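PDB 2IVF: ethylbenzene dehydrogenase alpha-subunit from Aromatoleum aromaticum, which is a cofactor-carrying subunit of a molybdenum enzyme of the molybdopterin oxidoreductase family, holding molybdenum, two pterin guanosine dinucleotides and an iron-sulfur cluster. Local coordinates for residues N243-W257 against K434-S448. Residues are numbered along the deposited sequence; the frame is centred on the assembly and turned at random.
With MGD (2-amino-5,6-dimercapto-7-methyl-3,7,8a,9-tetrahydro-8-oxa-1,3,9,10-tetraaza-anthracen-4-one guanosine dinucleotide), chain M.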
ATOM      1  N   ASN A 243      -3.221 -16.045  15.020  1.00 21.17           N
ATOM      2  CA  ASN A 243      -4.153 -17.192  14.988  1.00 21.35           C
ATOM      3  C   ASN A 243      -3.856 -18.104  13.788  1.00 21.72           C
ATOM      4  O   ASN A 243      -4.021 -19.331  13.876  1.00 22.34           O
ATOM      5  CB  ASN A 243      -5.592 -16.722  14.895  1.00 21.17           C
ATOM      6  CG  ASN A 243      -6.614 -17.854  15.045  1.00 20.76           C
ATOM      7  OD1 ASN A 243      -6.550 -18.636  15.988  1.00 21.65           O
ATOM      8  ND2 ASN A 243      -7.570 -17.921  14.123  1.00 22.92           N
ATOM      9  N   LEU A 244      -3.326 -17.538  12.711  1.00 22.10           N
ATOM     10  CA  LEU A 244      -2.932 -18.353  11.545  1.00 22.30           C
ATOM     11  C   LEU A 244      -1.869 -19.373  11.888  1.00 23.15           C
ATOM     12  O   LEU A 244      -1.774 -20.415  11.253  1.00 22.86           O
ATOM     13  CB  LEU A 244      -2.393 -17.478  10.407  1.00 22.14           C
ATOM     14  CG  LEU A 244      -3.285 -16.490   9.669  1.00 24.05           C
ATOM     15  CD1 LEU A 244      -2.515 -15.952   8.439  1.00 22.39           C
ATOM     16  CD2 LEU A 244      -4.638 -17.117   9.305  1.00 22.74           C
ATOM     17  N   LEU A 245      -1.078 -19.107  12.921  1.00 23.20           N
ATOM     18  CA  LEU A 245      -0.063 -20.050  13.314  1.00 22.98           C
ATOM     19  C   LEU A 245      -0.622 -21.331  13.952  1.00 24.09           C
ATOM     20  O   LEU A 245       0.109 -22.300  14.132  1.00 24.23           O
ATOM     21  CB  LEU A 245       0.882 -19.393  14.255  1.00 22.57           C
ATOM     22  CG  LEU A 245       1.701 -18.248  13.648  1.00 21.60           C
ATOM     23  CD1 LEU A 245       2.488 -17.542  14.758  1.00 19.14           C
ATOM     24  CD2 LEU A 245       2.621 -18.819  12.553  1.00 19.73           C
ATOM     25  N   ASP A 246      -1.913 -21.303  14.301  1.00 23.29           N
ATOM     26  CA  ASP A 246      -2.627 -22.463  14.776  1.00 23.43           C
ATOM     27  C   ASP A 246      -3.514 -23.177  13.735  1.00 23.12           C
ATOM     28  O   ASP A 246      -4.161 -24.151  14.063  1.00 21.96           O
ATOM     29  CB  ASP A 246      -3.490 -22.043  15.964  1.00 23.80           C
ATOM     30  CG  ASP A 246      -2.664 -21.764  17.214  1.00 25.33           C
ATOM     31  OD1 ASP A 246      -1.686 -22.495  17.418  1.00 28.64           O
ATOM     32  OD2 ASP A 246      -3.029 -20.871  17.994  1.00 24.65           O
ATOM     33  N   ALA A 247      -3.538 -22.674  12.498  1.00 23.05           N
ATOM     34  CA  ALA A 247      -4.312 -23.234  11.443  1.00 22.46           C
ATOM     35  C   ALA A 247      -3.434 -24.211  10.675  1.00 23.25           C
ATOM     36  O   ALA A 247      -2.202 -24.082  10.669  1.00 22.81           O
ATOM     37  CB  ALA A 247      -4.816 -22.113  10.533  1.00 20.65           C
ATOM     38  N   GLU A 248      -4.042 -25.253  10.135  1.00 23.40           N
ATOM     39  CA  GLU A 248      -3.337 -26.226   9.270  1.00 23.41           C
ATOM     40  C   GLU A 248      -3.661 -25.938   7.820  1.00 23.27           C
ATOM     41  O   GLU A 248      -2.959 -26.337   6.909  1.00 21.39           O
ATOM     42  CB  GLU A 248      -3.769 -27.649   9.638  1.00 23.40           C
ATOM     43  CG  GLU A 248      -3.428 -28.016  11.027  1.00 24.51           C
ATOM     44  CD  GLU A 248      -4.018 -29.334  11.447  1.00 26.98           C
ATOM     45  OE1 GLU A 248      -5.202 -29.593  11.173  1.00 24.05           O
ATOM     46  OE2 GLU A 248      -3.282 -30.103  12.096  1.00 32.33           O
ATOM     47  N   LEU A 249      -4.751 -25.213   7.590  1.00 21.44           N
ATOM     48  CA  LEU A 249      -5.192 -24.932   6.223  1.00 22.62           C
ATOM     49  C   LEU A 249      -5.775 -23.546   6.279  1.00 22.68           C
ATOM     50  O   LEU A 249      -6.562 -23.268   7.197  1.00 22.39           O
ATOM     51  CB  LEU A 249      -6.309 -25.872   5.778  1.00 23.03           C
ATOM     52  CG  LEU A 249      -6.920 -25.738   4.385  1.00 21.46           C
ATOM     53  CD1 LEU A 249      -5.830 -25.871   3.317  1.00 22.88           C
ATOM     54  CD2 LEU A 249      -8.064 -26.812   4.192  1.00 21.97           C
ATOM     55  N   ILE A 250      -5.268 -22.659   5.422  1.00 22.09           N
ATOM     56  CA  ILE A 250      -5.621 -21.239   5.437  1.00 22.92           C
ATOM     57  C   ILE A 250      -6.163 -20.842   4.065  1.00 24.19           C
ATOM     58  O   ILE A 250      -5.503 -21.057   3.017  1.00 24.50           O
ATOM     59  CB  ILE A 250      -4.411 -20.343   5.759  1.00 23.47           C
ATOM     60  CG1 ILE A 250      -3.804 -20.700   7.128  1.00 22.02           C
ATOM     61  CG2 ILE A 250      -4.797 -18.842   5.657  1.00 20.61           C
ATOM     62  CD1 ILE A 250      -2.359 -20.243   7.378  1.00 22.96           C
ATOM     63  N   PHE A 251      -7.352 -20.268   4.057  1.00 24.49           N
ATOM     64  CA  PHE A 251      -7.978 -19.732   2.847  1.00 23.91           C
ATOM     65  C   PHE A 251      -8.024 -18.212   2.842  1.00 25.78           C
ATOM     66  O   PHE A 251      -8.748 -17.604   3.648  1.00 25.42           O
ATOM     67  CB  PHE A 251      -9.435 -20.235   2.716  1.00 25.20           C
ATOM     68  CG  PHE A 251      -9.552 -21.663   2.377  1.00 23.93           C
ATOM     69  CD1 PHE A 251      -9.418 -22.100   1.063  1.00 19.78           C
ATOM     70  CD2 PHE A 251      -9.845 -22.589   3.355  1.00 23.88           C
ATOM     71  CE1 PHE A 251      -9.521 -23.437   0.745  1.00 22.92           C
ATOM     72  CE2 PHE A 251      -9.985 -23.917   3.037  1.00 23.71           C
ATOM     73  CZ  PHE A 251      -9.794 -24.355   1.737  1.00 24.23           C
ATOM     74  N   MET A 252      -7.265 -17.593   1.931  1.00 23.82           N
ATOM     75  CA  MET A 252      -7.335 -16.153   1.686  1.00 23.46           C
ATOM     76  C   MET A 252      -8.267 -15.980   0.521  1.00 24.03           C
ATOM     77  O   MET A 252      -7.952 -16.459  -0.566  1.00 24.13           O
ATOM     78  CB  MET A 252      -5.954 -15.611   1.325  1.00 23.26           C
ATOM     79  CG  MET A 252      -4.983 -15.710   2.480  1.00 23.19           C
ATOM     80  SD  MET A 252      -5.397 -14.408   3.668  1.00 29.06           S
ATOM     81  CE  MET A 252      -4.951 -15.164   5.202  1.00 29.88           C
ATOM     82  N   THR A 253      -9.411 -15.315   0.727  1.00 22.88           N
ATOM     83  CA  THR A 253     -10.424 -15.262  -0.316  1.00 23.19           C
ATOM     84  C   THR A 253     -11.025 -13.871  -0.348  1.00 24.30           C
ATOM     85  O   THR A 253     -11.101 -13.212   0.688  1.00 24.76           O
ATOM     86  CB  THR A 253     -11.513 -16.311  -0.087  1.00 24.15           C
ATOM     87  OG1 THR A 253     -12.427 -16.222  -1.171  1.00 22.15           O
ATOM     88  CG2 THR A 253     -12.243 -16.160   1.258  1.00 20.85           C
ATOM     89  N   CYS A 254     -11.398 -13.401  -1.531  1.00 23.62           N
ATOM     90  CA  CYS A 254     -11.940 -12.054  -1.659  1.00 22.91           C
ATOM     91  C   CYS A 254     -11.059 -11.061  -0.922  1.00 23.86           C
ATOM     92  O   CYS A 254     -11.561 -10.131  -0.361  1.00 22.46           O
ATOM     93  CB  CYS A 254     -13.372 -11.995  -1.136  1.00 23.50           C
ATOM     94  SG  CYS A 254     -14.455 -12.788  -2.284  1.00 25.96           S
ATOM     95  N   SER A 255      -9.740 -11.262  -0.947  1.00 22.12           N
ATOM     96  CA  SER A 255      -8.846 -10.465  -0.123  1.00 22.61           C
ATOM     97  C   SER A 255      -7.455 -10.471  -0.789  1.00 22.65           C
ATOM     98  O   SER A 255      -7.217 -11.257  -1.708  1.00 21.01           O
ATOM     99  CB  SER A 255      -8.820 -11.030   1.301  1.00 24.38           C
ATOM    100  OG  SER A 255      -8.116 -12.266   1.345  1.00 23.47           O
ATOM    101  N   ASN A 256      -6.572  -9.578  -0.354  1.00 21.68           N
ATOM    102  CA  ASN A 256      -5.281  -9.392  -1.008  1.00 21.63           C
ATOM    103  C   ASN A 256      -4.291  -8.811   0.003  1.00 21.93           C
ATOM    104  O   ASN A 256      -3.850  -7.663  -0.114  1.00 22.32           O
ATOM    105  CB  ASN A 256      -5.442  -8.479  -2.207  1.00 21.25           C
ATOM    106  CG  ASN A 256      -4.172  -8.303  -2.974  1.00 21.43           C
ATOM    107  OD1 ASN A 256      -3.278  -9.127  -2.918  1.00 22.65           O
ATOM    108  ND2 ASN A 256      -4.076  -7.196  -3.665  1.00 23.87           N
ATOM    109  N   TRP A 257      -4.021  -9.605   1.027  1.00 23.29           N
ATOM    110  CA  TRP A 257      -3.124  -9.186   2.106  1.00 21.38           C
ATOM    111  C   TRP A 257      -1.784  -8.578   1.681  1.00 22.18           C
ATOM    112  O   TRP A 257      -1.225  -7.763   2.431  1.00 22.03           O
ATOM    113  CB  TRP A 257      -2.857 -10.337   3.031  1.00 21.74           C
ATOM    114  CG  TRP A 257      -3.883 -10.565   4.104  1.00 21.19           C
ATOM    115  CD1 TRP A 257      -5.194 -10.152   4.116  1.00 23.14           C
ATOM    116  CD2 TRP A 257      -3.697 -11.326   5.274  1.00 23.96           C
ATOM    117  NE1 TRP A 257      -5.811 -10.573   5.266  1.00 23.18           N
ATOM    118  CE2 TRP A 257      -4.912 -11.308   5.997  1.00 21.54           C
ATOM    119  CE3 TRP A 257      -2.607 -11.963   5.822  1.00 22.19           C
ATOM    120  CZ2 TRP A 257      -5.049 -11.944   7.242  1.00 21.70           C
ATOM    121  CZ3 TRP A 257      -2.746 -12.585   7.024  1.00 23.82           C
ATOM    122  CH2 TRP A 257      -3.935 -12.560   7.730  1.00 23.27           C
ATOM    123  N   LYS A 434      -9.481 -31.910   2.365  1.00 23.93           N
ATOM    124  CA  LYS A 434      -8.588 -31.267   3.291  1.00 23.77           C
ATOM    125  C   LYS A 434      -9.309 -30.442   4.317  1.00 23.96           C
ATOM    126  O   LYS A 434      -8.930 -30.449   5.471  1.00 24.92           O
ATOM    127  CB  LYS A 434      -7.568 -30.401   2.571  1.00 24.01           C
ATOM    128  CG  LYS A 434      -6.538 -31.246   1.872  1.00 23.78           C
ATOM    129  CD  LYS A 434      -5.496 -30.476   1.130  1.00 25.13           C
ATOM    130  CE  LYS A 434      -4.332 -31.393   0.698  1.00 26.68           C
ATOM    131  NZ  LYS A 434      -3.372 -30.649  -0.139  1.00 24.84           N
ATOM    132  N   VAL A 435     -10.317 -29.696   3.883  1.00 23.72           N
ATOM    133  CA  VAL A 435     -11.100 -28.886   4.814  1.00 24.04           C
ATOM    134  C   VAL A 435     -11.713 -29.773   5.916  1.00 22.18           C
ATOM    135  O   VAL A 435     -11.778 -29.383   7.083  1.00 22.39           O
ATOM    136  CB  VAL A 435     -12.219 -28.126   4.060  1.00 23.05           C
ATOM    137  CG1 VAL A 435     -13.150 -27.445   5.027  1.00 29.50           C
ATOM    138  CG2 VAL A 435     -11.593 -27.051   3.138  1.00 26.81           C
ATOM    139  N   ALA A 436     -12.195 -30.945   5.540  1.00 23.26           N
ATOM    140  CA  ALA A 436     -12.814 -31.875   6.511  1.00 24.85           C
ATOM    141  C   ALA A 436     -11.851 -32.390   7.543  1.00 25.00           C
ATOM    142  O   ALA A 436     -12.277 -32.805   8.609  1.00 26.37           O
ATOM    143  CB  ALA A 436     -13.467 -33.047   5.804  1.00 24.10           C
ATOM    144  N   LYS A 437     -10.560 -32.402   7.228  1.00 26.02           N
ATOM    145  CA  LYS A 437      -9.575 -33.018   8.126  1.00 27.30           C
ATOM    146  C   LYS A 437      -8.577 -32.044   8.738  1.00 26.50           C
ATOM    147  O   LYS A 437      -7.734 -32.449   9.518  1.00 26.97           O
ATOM    148  CB  LYS A 437      -8.800 -34.089   7.351  1.00 28.32           C
ATOM    149  CG  LYS A 437      -7.772 -33.552   6.433  1.00 32.02           C
ATOM    150  CD  LYS A 437      -6.729 -34.636   6.004  1.00 33.87           C
ATOM    151  CE  LYS A 437      -7.244 -35.395   4.803  1.00 38.46           C
ATOM    152  NZ  LYS A 437      -6.152 -35.713   3.791  1.00 38.60           N
ATOM    153  N   LYS A 438      -8.649 -30.773   8.355  1.00 25.60           N
ATOM    154  CA  LYS A 438      -7.665 -29.780   8.753  1.00 25.44           C
ATOM    155  C   LYS A 438      -8.318 -28.661   9.506  1.00 24.49           C
ATOM    156  O   LYS A 438      -9.414 -28.212   9.145  1.00 22.05           O
ATOM    157  CB  LYS A 438      -6.919 -29.188   7.557  1.00 25.93           C
ATOM    158  CG  LYS A 438      -5.999 -30.213   6.908  1.00 25.55           C
ATOM    159  CD  LYS A 438      -5.072 -29.582   5.905  1.00 27.52           C
ATOM    160  CE  LYS A 438      -4.343 -30.640   5.075  1.00 29.76           C
ATOM    161  NZ  LYS A 438      -3.778 -31.649   6.005  1.00 34.01           N
ATOM    162  N   ARG A 439      -7.652 -28.237  10.576  1.00 22.99           N
ATOM    163  CA  ARG A 439      -8.022 -27.000  11.236  1.00 23.48           C
ATOM    164  C   ARG A 439      -7.832 -25.830  10.270  1.00 23.28           C
ATOM    165  O   ARG A 439      -6.744 -25.546   9.789  1.00 22.13           O
ATOM    166  CB  ARG A 439      -7.194 -26.811  12.510  1.00 23.73           C
ATOM    167  CG  ARG A 439      -7.569 -25.607  13.303  1.00 23.65           C
ATOM    168  CD  ARG A 439      -8.968 -25.773  13.983  1.00 27.12           C
ATOM    169  NE  ARG A 439      -9.125 -27.011  14.744  1.00 28.10           N
ATOM    170  CZ  ARG A 439      -8.739 -27.214  16.003  1.00 29.35           C
ATOM    171  NH1 ARG A 439      -8.145 -26.264  16.718  1.00 27.77           N
ATOM    172  NH2 ARG A 439      -8.948 -28.401  16.564  1.00 31.70           N
ATOM    173  N   THR A 440      -8.924 -25.144   9.987  1.00 24.08           N
ATOM    174  CA  THR A 440      -9.012 -24.262   8.852  1.00 23.72           C
ATOM    175  C   THR A 440      -9.440 -22.863   9.291  1.00 24.60           C
ATOM    176  O   THR A 440     -10.377 -22.711  10.049  1.00 23.17           O
ATOM    177  CB  THR A 440      -9.990 -24.782   7.826  1.00 23.88           C
ATOM    178  OG1 THR A 440      -9.541 -26.070   7.328  1.00 25.45           O
ATOM    179  CG2 THR A 440     -10.215 -23.724   6.689  1.00 24.55           C
ATOM    180  N   CYS A 441      -8.664 -21.884   8.849  1.00 24.55           N
ATOM    181  CA  CYS A 441      -8.894 -20.484   9.134  1.00 24.82           C
ATOM    182  C   CYS A 441      -8.967 -19.855   7.738  1.00 26.17           C
ATOM    183  O   CYS A 441      -8.206 -20.226   6.801  1.00 25.19           O
ATOM    184  CB  CYS A 441      -7.732 -19.886   9.924  1.00 25.07           C
ATOM    185  SG  CYS A 441      -8.111 -18.231  10.581  1.00 25.91           S
ATOM    186  N   SER A 442      -9.879 -18.908   7.601  1.00 25.41           N
ATOM    187  CA  SER A 442     -10.011 -18.130   6.411  1.00 25.26           C
ATOM    188  C   SER A 442      -9.813 -16.647   6.706  1.00 24.94           C
ATOM    189  O   SER A 442     -10.000 -16.153   7.846  1.00 24.26           O
ATOM    190  CB  SER A 442     -11.423 -18.350   5.798  1.00 25.65           C
ATOM    191  OG  SER A 442     -11.680 -19.715   5.569  1.00 28.84           O
ATOM    192  N   TYR A 443      -9.439 -15.922   5.675  1.00 23.41           N
ATOM    193  CA  TYR A 443      -9.680 -14.473   5.682  1.00 23.41           C
ATOM    194  C   TYR A 443     -10.477 -14.142   4.460  1.00 23.04           C
ATOM    195  O   TYR A 443      -9.962 -14.152   3.351  1.00 23.21           O
ATOM    196  CB  TYR A 443      -8.392 -13.648   5.693  1.00 22.75           C
ATOM    197  CG  TYR A 443      -8.660 -12.182   6.026  1.00 23.23           C
ATOM    198  CD1 TYR A 443      -8.957 -11.243   5.013  1.00 21.13           C
ATOM    199  CD2 TYR A 443      -8.703 -11.763   7.336  1.00 23.10           C
ATOM    200  CE1 TYR A 443      -9.229  -9.931   5.341  1.00 22.50           C
ATOM    201  CE2 TYR A 443      -8.937 -10.450   7.658  1.00 22.04           C
ATOM    202  CZ  TYR A 443      -9.204  -9.544   6.659  1.00 19.78           C
ATOM    203  OH  TYR A 443      -9.540  -8.233   6.983  1.00 23.95           O
ATOM    204  N   ILE A 444     -11.749 -13.861   4.704  1.00 22.68           N
ATOM    205  CA  ILE A 444     -12.630 -13.293   3.740  1.00 22.95           C
ATOM    206  C   ILE A 444     -12.482 -11.786   3.793  1.00 23.26           C
ATOM    207  O   ILE A 444     -12.801 -11.154   4.803  1.00 24.76           O
ATOM    208  CB  ILE A 444     -14.111 -13.586   4.085  1.00 22.40           C
ATOM    209  CG1 ILE A 444     -14.324 -15.083   4.332  1.00 22.94           C
ATOM    210  CG2 ILE A 444     -15.005 -13.116   2.923  1.00 23.16           C
ATOM    211  CD1 ILE A 444     -15.736 -15.424   4.775  1.00 22.91           C
ATOM    212  N   GLY A 445     -12.034 -11.216   2.684  1.00 23.65           N
ATOM    213  CA  GLY A 445     -11.860  -9.799   2.574  1.00 22.21           C
ATOM    214  C   GLY A 445     -13.111  -9.120   2.115  1.00 22.71           C
ATOM    215  O   GLY A 445     -14.153  -9.726   1.879  1.00 22.71           O
ATOM    216  N   PHE A 446     -12.975  -7.843   1.917  1.00 22.93           N
ATOM    217  CA  PHE A 446     -14.152  -7.021   1.710  1.00 23.00           C
ATOM    218  C   PHE A 446     -14.548  -6.892   0.258  1.00 23.17           C
ATOM    219  O   PHE A 446     -15.555  -6.229  -0.061  1.00 23.78           O
ATOM    220  CB  PHE A 446     -13.991  -5.690   2.430  1.00 23.47           C
ATOM    221  CG  PHE A 446     -14.065  -5.799   3.930  1.00 24.81           C
ATOM    222  CD1 PHE A 446     -15.260  -6.142   4.566  1.00 27.62           C
ATOM    223  CD2 PHE A 446     -12.949  -5.564   4.708  1.00 27.02           C
ATOM    224  CE1 PHE A 446     -15.338  -6.244   5.972  1.00 25.13           C
ATOM    225  CE2 PHE A 446     -13.029  -5.658   6.123  1.00 26.93           C
ATOM    226  CZ  PHE A 446     -14.228  -6.003   6.735  1.00 24.36           C
ATOM    227  N   SER A 447     -13.855  -7.620  -0.624  1.00 23.90           N
ATOM    228  CA  SER A 447     -14.409  -7.844  -1.951  1.00 24.11           C
ATOM    229  C   SER A 447     -15.644  -8.720  -1.892  1.00 24.31           C
ATOM    230  O   SER A 447     -16.425  -8.731  -2.836  1.00 24.67           O
ATOM    231  CB  SER A 447     -13.381  -8.484  -2.876  1.00 23.58           C
ATOM    232  OG  SER A 447     -12.518  -7.493  -3.427  1.00 24.50           O
ATOM    233  N   SER A 448     -15.807  -9.509  -0.834  1.00 23.25           N
ATOM    234  CA  SER A 448     -17.030 -10.341  -0.742  1.00 23.75           C
ATOM    235  C   SER A 448     -18.243  -9.427  -0.631  1.00 23.61           C
ATOM    236  O   SER A 448     -19.300  -9.578  -1.332  1.00 22.38           O
ATOM    237  CB  SER A 448     -16.961 -11.251   0.489  1.00 23.92           C
ATOM    238  OG  SER A 448     -18.126 -12.085   0.554  1.00 24.27           O
TER
HETATM  239  PB  MGD M1986      -9.765  -6.260  -1.398  1.00 13.50           P
HETATM  240  O1B MGD M1986      -8.580  -5.368  -1.528  1.00 13.53           O
HETATM  241  O2B MGD M1986     -11.015  -5.753  -2.020  1.00 16.27           O
HETATM  242  O3B MGD M1986     -10.141  -6.696   0.070  1.00 15.54           O
HETATM  243  O3A MGD M1986      -8.768  -5.320   1.716  1.00 13.42           O
HETATM  244  PA  MGD M1986      -9.244  -6.813   1.420  1.00 14.85           P
HETATM  245  O1A MGD M1986      -8.015  -7.593   1.240  1.00 13.45           O
HETATM  246  O2A MGD M1986     -10.190  -7.245   2.433  1.00 13.70           O
HETATM  247  O5' MGD M1986      -9.439  -7.694  -2.050  1.00 15.42           O
HETATM  248  C5' MGD M1986      -8.933  -7.753  -3.392  1.00 10.50           C
HETATM  249  C4' MGD M1986      -8.998  -9.186  -3.912  1.00 12.02           C
HETATM  250  O4' MGD M1986     -10.352  -9.576  -4.093  1.00 14.93           O
HETATM  251  C3' MGD M1986      -8.467  -9.066  -5.321  1.00 12.42           C
HETATM  252  O3' MGD M1986      -7.072  -9.336  -5.264  1.00 13.73           O
HETATM  253  C2' MGD M1986      -9.243 -10.159  -6.069  1.00 15.07           C
HETATM  254  O2' MGD M1986      -8.340 -11.201  -6.481  1.00 17.21           O
HETATM  255  C1' MGD M1986     -10.254 -10.664  -5.026  1.00 14.09           C
HETATM  256  N9  MGD M1986     -11.566 -10.872  -5.684  1.00 13.82           N
HETATM  257  C8  MGD M1986     -12.286 -10.000  -6.405  1.00 15.66           C
HETATM  258  N7  MGD M1986     -13.443 -10.549  -6.794  1.00 15.10           N
HETATM  259  C5  MGD M1986     -13.451 -11.806  -6.282  1.00 16.12           C
HETATM  260  C6  MGD M1986     -14.310 -12.895  -6.326  1.00 15.83           C
HETATM  261  O6  MGD M1986     -15.383 -12.929  -6.940  1.00 15.84           O
HETATM  262  N1  MGD M1986     -13.929 -14.046  -5.629  1.00 16.39           N
HETATM  263  C2  MGD M1986     -12.729 -14.189  -4.916  1.00 15.83           C
HETATM  264  N2  MGD M1986     -12.436 -15.373  -4.276  1.00 13.58           N
HETATM  265  N3  MGD M1986     -11.926 -13.117  -4.868  1.00 13.40           N
HETATM  266  C4  MGD M1986     -12.258 -11.976  -5.546  1.00 14.16           C
HETATM  267  C10 MGD M1986      -9.677  -4.300   1.917  1.00 14.53           C
HETATM  268  C11 MGD M1986      -9.266  -3.531   3.148  1.00 13.30           C
HETATM  269  O11 MGD M1986      -7.992  -3.073   2.950  1.00 13.50           O
HETATM  270  C12 MGD M1986     -10.226  -2.402   3.551  1.00 15.42           C
HETATM  271  S12 MGD M1986     -11.964  -2.531   3.313  1.00 15.44           S
HETATM  272  C13 MGD M1986      -9.723  -1.259   4.120  1.00 14.58           C
HETATM  273  S13 MGD M1986     -10.809  -0.001   4.598  1.00 14.84           S
HETATM  274  C14 MGD M1986      -8.255  -1.085   4.306  1.00 16.59           C
HETATM  275  N15 MGD M1986      -7.783  -0.230   3.179  1.00 14.50           N
HETATM  276  C16 MGD M1986      -6.470  -0.332   2.682  1.00 14.22           C
HETATM  277  C17 MGD M1986      -5.954   0.531   1.749  1.00 13.16           C
HETATM  278  O17 MGD M1986      -6.645   1.459   1.264  1.00 15.69           O
HETATM  279  N18 MGD M1986      -4.626   0.327   1.323  1.00 14.02           N
HETATM  280  C19 MGD M1986      -3.837  -0.668   1.812  1.00 12.14           C
HETATM  281  N19 MGD M1986      -2.583  -0.776   1.330  1.00 14.20           N
HETATM  282  N20 MGD M1986      -4.389  -1.513   2.694  1.00 13.91           N
HETATM  283  C21 MGD M1986      -5.641  -1.347   3.148  1.00 12.01           C
HETATM  284  N22 MGD M1986      -6.180  -2.234   4.075  1.00 14.92           N
HETATM  285  C23 MGD M1986      -7.587  -2.484   4.187  1.00 14.40           C
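Two neighbouring strands of a four-stranded parallel sheet, 249-253 and 440-444, run 11° from parallel and end in loops that hold the diphosphate of MGD. Backbone bonds from L249 to G445 zip them together, C441 N giving to L249 O at 3.0 Å and Y443 N to F251 O at 2.7 Å. At the start, R439 O takes both E248 N and L249 N, while the extended E248 side chain returns OE1 to R439 N (2.9 Å), met on its anti side. On one face of the sheet, V435 CG2 and T440 CG2 abut the edge of the F251 ring, V435 CG2 lying 3.5 Å from F251 CE2. On the other, W257 meets Y443 edge-to-face: W257 NE1 stands over the Y443 face near its rim, 3.2 Å from Y443 CD1, the five-membered ring of W257 at 65° to it. M252 CE lies over a face of the W257 indole, and M252 SD touches Y443 CB. Beyond the strands, N256 N binds MGD O1A and F446 N binds MGD O2A, each at 2.9 Å, so two backbone amides, one from each loop, grip the same phosphate. S447 OG lies 2.7 Å from MGD O2B. Strand 277-281 pairs with the other side of 249-253, whereas 440-444 is an edge strand of the sheet within this chain; helix 265-274 packs against L244 and I250, and helix 454-467 against T440, S442 and I444.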